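Local coordinates for protein CCMAN5 (Cellulosimicrobium cellulans, PDB 2XSG) that probably hydrolyses alpha-mannosidic linkages as a family 92 glycosyl hydrolase and enables mannose-6-phosphate modification of yeast-produced lysosomal enzymes, at residues Ala320-Tyr332 against Thr346-Phe360. Sequence-based numbering, arbitrary orientation.
Sequences AMPMNATSTSGTY and TYYDSWATWDDFRKF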
# COMPACT_ATOMS: atom_id res chain seq x y z
N ALA A 320 -1.47 -1.24 -6.77
CA ALA A 320 -0.53 -2.33 -6.51
C ALA A 320 -1.13 -3.44 -5.64
O ALA A 320 -1.05 -4.61 -5.99
CB ALA A 320 0.73 -1.81 -5.89
N MET A 321 -1.69 -3.07 -4.48
CA MET A 321 -2.17 -4.06 -3.52
C MET A 321 -3.59 -3.71 -3.08
O MET A 321 -3.91 -2.54 -3.00
CB MET A 321 -1.26 -4.11 -2.29
CG MET A 321 0.10 -4.81 -2.52
SD MET A 321 1.28 -4.55 -1.15
CE MET A 321 0.51 -5.40 0.22
N PRO A 322 -4.45 -4.73 -2.82
CA PRO A 322 -4.17 -6.17 -2.96
C PRO A 322 -3.91 -6.60 -4.41
O PRO A 322 -4.36 -5.93 -5.35
CB PRO A 322 -5.44 -6.83 -2.40
CG PRO A 322 -6.52 -5.79 -2.58
CD PRO A 322 -5.81 -4.49 -2.33
N MET A 323 -3.17 -7.70 -4.58
CA MET A 323 -2.76 -8.16 -5.89
C MET A 323 -3.78 -9.12 -6.46
O MET A 323 -4.48 -9.80 -5.71
CB MET A 323 -1.43 -8.92 -5.84
CG MET A 323 -0.35 -8.34 -4.96
SD MET A 323 0.95 -9.60 -4.83
CE MET A 323 1.36 -9.42 -3.11
N ASN A 324 -3.86 -9.17 -7.79
CA ASN A 324 -4.69 -10.17 -8.47
C ASN A 324 -4.18 -11.56 -8.06
O ASN A 324 -3.05 -11.93 -8.39
CB ASN A 324 -4.61 -9.95 -9.99
CG ASN A 324 -5.60 -10.80 -10.78
OD1 ASN A 324 -5.96 -11.92 -10.39
ND2 ASN A 324 -6.00 -10.28 -11.94
N ALA A 325 -4.99 -12.28 -7.29
CA ALA A 325 -4.69 -13.65 -6.85
C ALA A 325 -5.57 -14.71 -7.55
O ALA A 325 -5.77 -15.80 -7.02
CB ALA A 325 -4.85 -13.76 -5.34
N THR A 326 -6.03 -14.37 -8.75
CA THR A 326 -6.91 -15.22 -9.57
C THR A 326 -6.18 -15.77 -10.80
O THR A 326 -5.41 -15.06 -11.45
CB THR A 326 -8.16 -14.41 -10.06
OG1 THR A 326 -8.79 -13.81 -8.92
CG2 THR A 326 -9.18 -15.27 -10.83
N SER A 327 -6.45 -17.03 -11.13
CA SER A 327 -5.92 -17.66 -12.33
C SER A 327 -6.65 -17.19 -13.57
O SER A 327 -7.71 -16.56 -13.46
CB SER A 327 -6.06 -19.18 -12.22
OG SER A 327 -7.42 -19.59 -12.31
N THR A 328 -6.11 -17.50 -14.75
CA THR A 328 -6.78 -17.19 -16.03
C THR A 328 -8.04 -18.05 -16.23
O THR A 328 -8.87 -17.75 -17.09
CB THR A 328 -5.84 -17.28 -17.26
OG1 THR A 328 -5.30 -18.62 -17.36
CG2 THR A 328 -4.69 -16.29 -17.13
N SER A 329 -8.17 -19.10 -15.42
CA SER A 329 -9.33 -19.96 -15.46
C SER A 329 -10.43 -19.52 -14.49
O SER A 329 -11.45 -20.21 -14.36
CB SER A 329 -8.94 -21.42 -15.17
OG SER A 329 -7.91 -21.84 -16.04
N GLY A 330 -10.21 -18.40 -13.80
CA GLY A 330 -11.17 -17.86 -12.83
C GLY A 330 -11.22 -18.57 -11.49
O GLY A 330 -12.26 -18.55 -10.83
N THR A 331 -10.11 -19.18 -11.08
CA THR A 331 -10.02 -19.86 -9.79
C THR A 331 -9.00 -19.19 -8.85
O THR A 331 -8.14 -18.44 -9.29
CB THR A 331 -9.66 -21.36 -9.93
OG1 THR A 331 -8.35 -21.51 -10.49
CG2 THR A 331 -10.68 -22.09 -10.82
N TYR A 332 -9.10 -19.48 -7.56
CA TYR A 332 -8.19 -18.96 -6.55
C TYR A 332 -7.96 -20.05 -5.49
O TYR A 332 -8.68 -21.05 -5.46
CB TYR A 332 -8.77 -17.67 -5.95
CG TYR A 332 -9.86 -17.87 -4.92
CD1 TYR A 332 -11.21 -17.98 -5.29
CD2 TYR A 332 -9.55 -17.94 -3.56
CE1 TYR A 332 -12.23 -18.16 -4.31
CE2 TYR A 332 -10.55 -18.10 -2.59
CZ TYR A 332 -11.88 -18.23 -2.97
OH TYR A 332 -12.84 -18.41 -1.97
N THR A 346 -13.06 -10.86 -9.97
CA THR A 346 -11.65 -11.18 -9.79
C THR A 346 -11.34 -11.20 -8.30
O THR A 346 -11.68 -10.26 -7.56
CB THR A 346 -10.76 -10.17 -10.54
OG1 THR A 346 -10.99 -10.32 -11.94
CG2 THR A 346 -9.24 -10.39 -10.28
N TYR A 347 -10.70 -12.28 -7.87
CA TYR A 347 -10.31 -12.41 -6.47
C TYR A 347 -8.95 -11.75 -6.25
O TYR A 347 -7.96 -12.11 -6.89
CB TYR A 347 -10.29 -13.89 -6.04
CG TYR A 347 -9.88 -14.12 -4.61
CD1 TYR A 347 -10.76 -13.86 -3.56
CD2 TYR A 347 -8.61 -14.59 -4.30
CE1 TYR A 347 -10.38 -14.07 -2.23
CE2 TYR A 347 -8.23 -14.82 -2.97
CZ TYR A 347 -9.12 -14.56 -1.95
OH TYR A 347 -8.75 -14.77 -0.63
N TYR A 348 -8.93 -10.78 -5.35
CA TYR A 348 -7.70 -10.14 -4.90
C TYR A 348 -7.33 -10.61 -3.49
O TYR A 348 -8.20 -11.01 -2.70
CB TYR A 348 -7.85 -8.60 -4.94
CG TYR A 348 -8.09 -8.10 -6.35
CD1 TYR A 348 -9.39 -8.00 -6.89
CD2 TYR A 348 -7.01 -7.77 -7.17
CE1 TYR A 348 -9.58 -7.56 -8.20
CE2 TYR A 348 -7.20 -7.35 -8.46
CZ TYR A 348 -8.47 -7.25 -8.97
OH TYR A 348 -8.60 -6.82 -10.27
N ASP A 349 -6.03 -10.58 -3.21
CA ASP A 349 -5.47 -11.00 -1.94
C ASP A 349 -4.18 -10.24 -1.68
O ASP A 349 -3.57 -9.71 -2.63
CB ASP A 349 -5.21 -12.51 -1.96
CG ASP A 349 -4.99 -13.11 -0.57
OD1 ASP A 349 -5.12 -12.39 0.45
OD2 ASP A 349 -4.65 -14.31 -0.52
N SER A 350 -3.79 -10.19 -0.41
CA SER A 350 -2.59 -9.50 0.13
C SER A 350 -3.01 -8.24 0.85
O SER A 350 -3.24 -7.21 0.23
CB SER A 350 -1.54 -9.15 -0.92
OG SER A 350 -0.37 -8.70 -0.28
N TRP A 351 -3.13 -8.34 2.16
CA TRP A 351 -3.80 -7.30 2.94
C TRP A 351 -2.87 -6.76 4.02
O TRP A 351 -2.06 -7.50 4.55
CB TRP A 351 -5.05 -7.90 3.58
CG TRP A 351 -6.00 -8.55 2.59
CD1 TRP A 351 -6.06 -9.87 2.26
CD2 TRP A 351 -7.01 -7.89 1.82
NE1 TRP A 351 -7.05 -10.08 1.31
CE2 TRP A 351 -7.65 -8.88 1.03
CE3 TRP A 351 -7.44 -6.56 1.73
CZ2 TRP A 351 -8.71 -8.58 0.18
CZ3 TRP A 351 -8.49 -6.26 0.85
CH2 TRP A 351 -9.11 -7.27 0.09
N ALA A 352 -2.97 -5.47 4.30
CA ALA A 352 -2.23 -4.84 5.39
C ALA A 352 -3.19 -3.82 5.99
O ALA A 352 -2.87 -2.64 6.14
CB ALA A 352 -0.98 -4.16 4.89
N THR A 353 -4.39 -4.29 6.31
CA THR A 353 -5.52 -3.41 6.53
C THR A 353 -5.44 -2.54 7.80
O THR A 353 -6.06 -1.48 7.85
CB THR A 353 -6.81 -4.23 6.39
OG1 THR A 353 -6.71 -5.00 5.19
CG2 THR A 353 -8.05 -3.33 6.32
N TRP A 354 -4.66 -2.97 8.80
CA TRP A 354 -4.38 -2.14 9.99
C TRP A 354 -3.76 -0.79 9.58
O TRP A 354 -4.11 0.25 10.13
CB TRP A 354 -3.44 -2.89 10.94
CG TRP A 354 -3.26 -2.30 12.31
CD1 TRP A 354 -3.99 -2.59 13.44
CD2 TRP A 354 -2.25 -1.37 12.73
NE1 TRP A 354 -3.52 -1.87 14.51
CE2 TRP A 354 -2.44 -1.13 14.11
CE3 TRP A 354 -1.21 -0.70 12.07
CZ2 TRP A 354 -1.63 -0.24 14.85
CZ3 TRP A 354 -0.40 0.18 12.80
CH2 TRP A 354 -0.62 0.40 14.18
N ASP A 355 -2.85 -0.84 8.60
CA ASP A 355 -2.22 0.37 8.06
C ASP A 355 -3.02 1.06 6.98
O ASP A 355 -3.04 2.29 6.89
CB ASP A 355 -0.82 0.08 7.45
CG ASP A 355 0.08 -0.66 8.39
OD1 ASP A 355 0.47 -1.82 8.08
OD2 ASP A 355 0.42 -0.09 9.44
N ASP A 356 -3.67 0.28 6.12
CA ASP A 356 -4.11 0.85 4.85
C ASP A 356 -5.60 1.10 4.65
O ASP A 356 -6.00 1.48 3.55
CB ASP A 356 -3.55 0.04 3.66
CG ASP A 356 -4.32 -1.24 3.40
OD1 ASP A 356 -5.34 -1.50 4.09
OD2 ASP A 356 -3.88 -1.99 2.49
N PHE A 357 -6.40 0.88 5.68
CA PHE A 357 -7.86 0.82 5.51
C PHE A 357 -8.48 2.03 4.81
O PHE A 357 -9.43 1.86 4.05
CB PHE A 357 -8.59 0.47 6.84
CG PHE A 357 -8.58 1.56 7.89
CD1 PHE A 357 -9.68 2.44 8.03
CD2 PHE A 357 -7.53 1.68 8.78
CE1 PHE A 357 -9.70 3.43 9.02
CE2 PHE A 357 -7.52 2.68 9.78
CZ PHE A 357 -8.61 3.56 9.89
N ARG A 358 -7.94 3.22 5.03
CA ARG A 358 -8.51 4.42 4.38
C ARG A 358 -8.29 4.47 2.86
O ARG A 358 -8.96 5.23 2.16
CB ARG A 358 -7.96 5.70 4.99
CG ARG A 358 -8.59 6.09 6.30
CD ARG A 358 -8.35 7.58 6.61
NE ARG A 358 -9.20 8.04 7.69
CZ ARG A 358 -9.00 7.73 8.96
NH1 ARG A 358 -7.96 6.98 9.30
NH2 ARG A 358 -9.83 8.17 9.90
N LYS A 359 -7.34 3.68 2.35
CA LYS A 359 -7.00 3.75 0.93
C LYS A 359 -8.16 3.24 0.05
O LYS A 359 -8.39 3.76 -1.06
CB LYS A 359 -5.68 3.01 0.62
CG LYS A 359 -5.82 1.52 0.37
CD LYS A 359 -4.48 0.86 0.05
CE LYS A 359 -4.71 -0.55 -0.44
NZ LYS A 359 -3.51 -1.45 -0.24
N PHE A 360 -8.88 2.23 0.55
CA PHE A 360 -9.96 1.62 -0.20
C PHE A 360 -11.06 2.63 -0.48
O PHE A 360 -11.64 2.63 -1.57
CB PHE A 360 -10.52 0.39 0.52
CG PHE A 360 -9.51 -0.73 0.66
CD1 PHE A 360 -9.26 -1.60 -0.40
CD2 PHE A 360 -8.79 -0.90 1.83
CE1 PHE A 360 -8.32 -2.62 -0.30
CE2 PHE A 360 -7.85 -1.94 1.96
CZ PHE A 360 -7.63 -2.80 0.89
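Tyr347 O accepts two bonds from the facing segment 320-332: Thr326 OG1 meets it on a lone pair at 2.8 Å, and Ala325 N reaches it at 3.0 Å. They extend a short two-stranded antiparallel ribbon within the family 92 catalytic domain, where Met323 and Asp349 form the hydrogen-bonded pair, with Asp349 N to Met323 O nearly straight (164°). An Asx turn, Asn324 OD1 taking Thr326 N, bends the chain just beyond. Tyr347 lays its ring face to face on that of Tyr332, centroids 4.0 Å apart and planes 26° from parallel, its chi1 of 179° swinging CG away from the backbone N; Tyr332 OH bonds Asp384 of helix 368-387. A serine in place of Tyr347 would probably leave Tyr332 without its stacking partner and open a gap beside Ala325 CB. At the other end Pro322, after a cis peptide bond, is wedged between aromatics: CG sits over the Trp351 six-membered ring in a CH-pi contact, while Pro322 CD meets the edge of the Phe360 ring at CE1, 3.7 Å away. Lys359, salt-bridged to Asp356 and also bonded to Ala663 O, ties helix 353-366 to segment 320-332: its NZ lies 3.0 Å from Met321 O, well above the carbonyl plane.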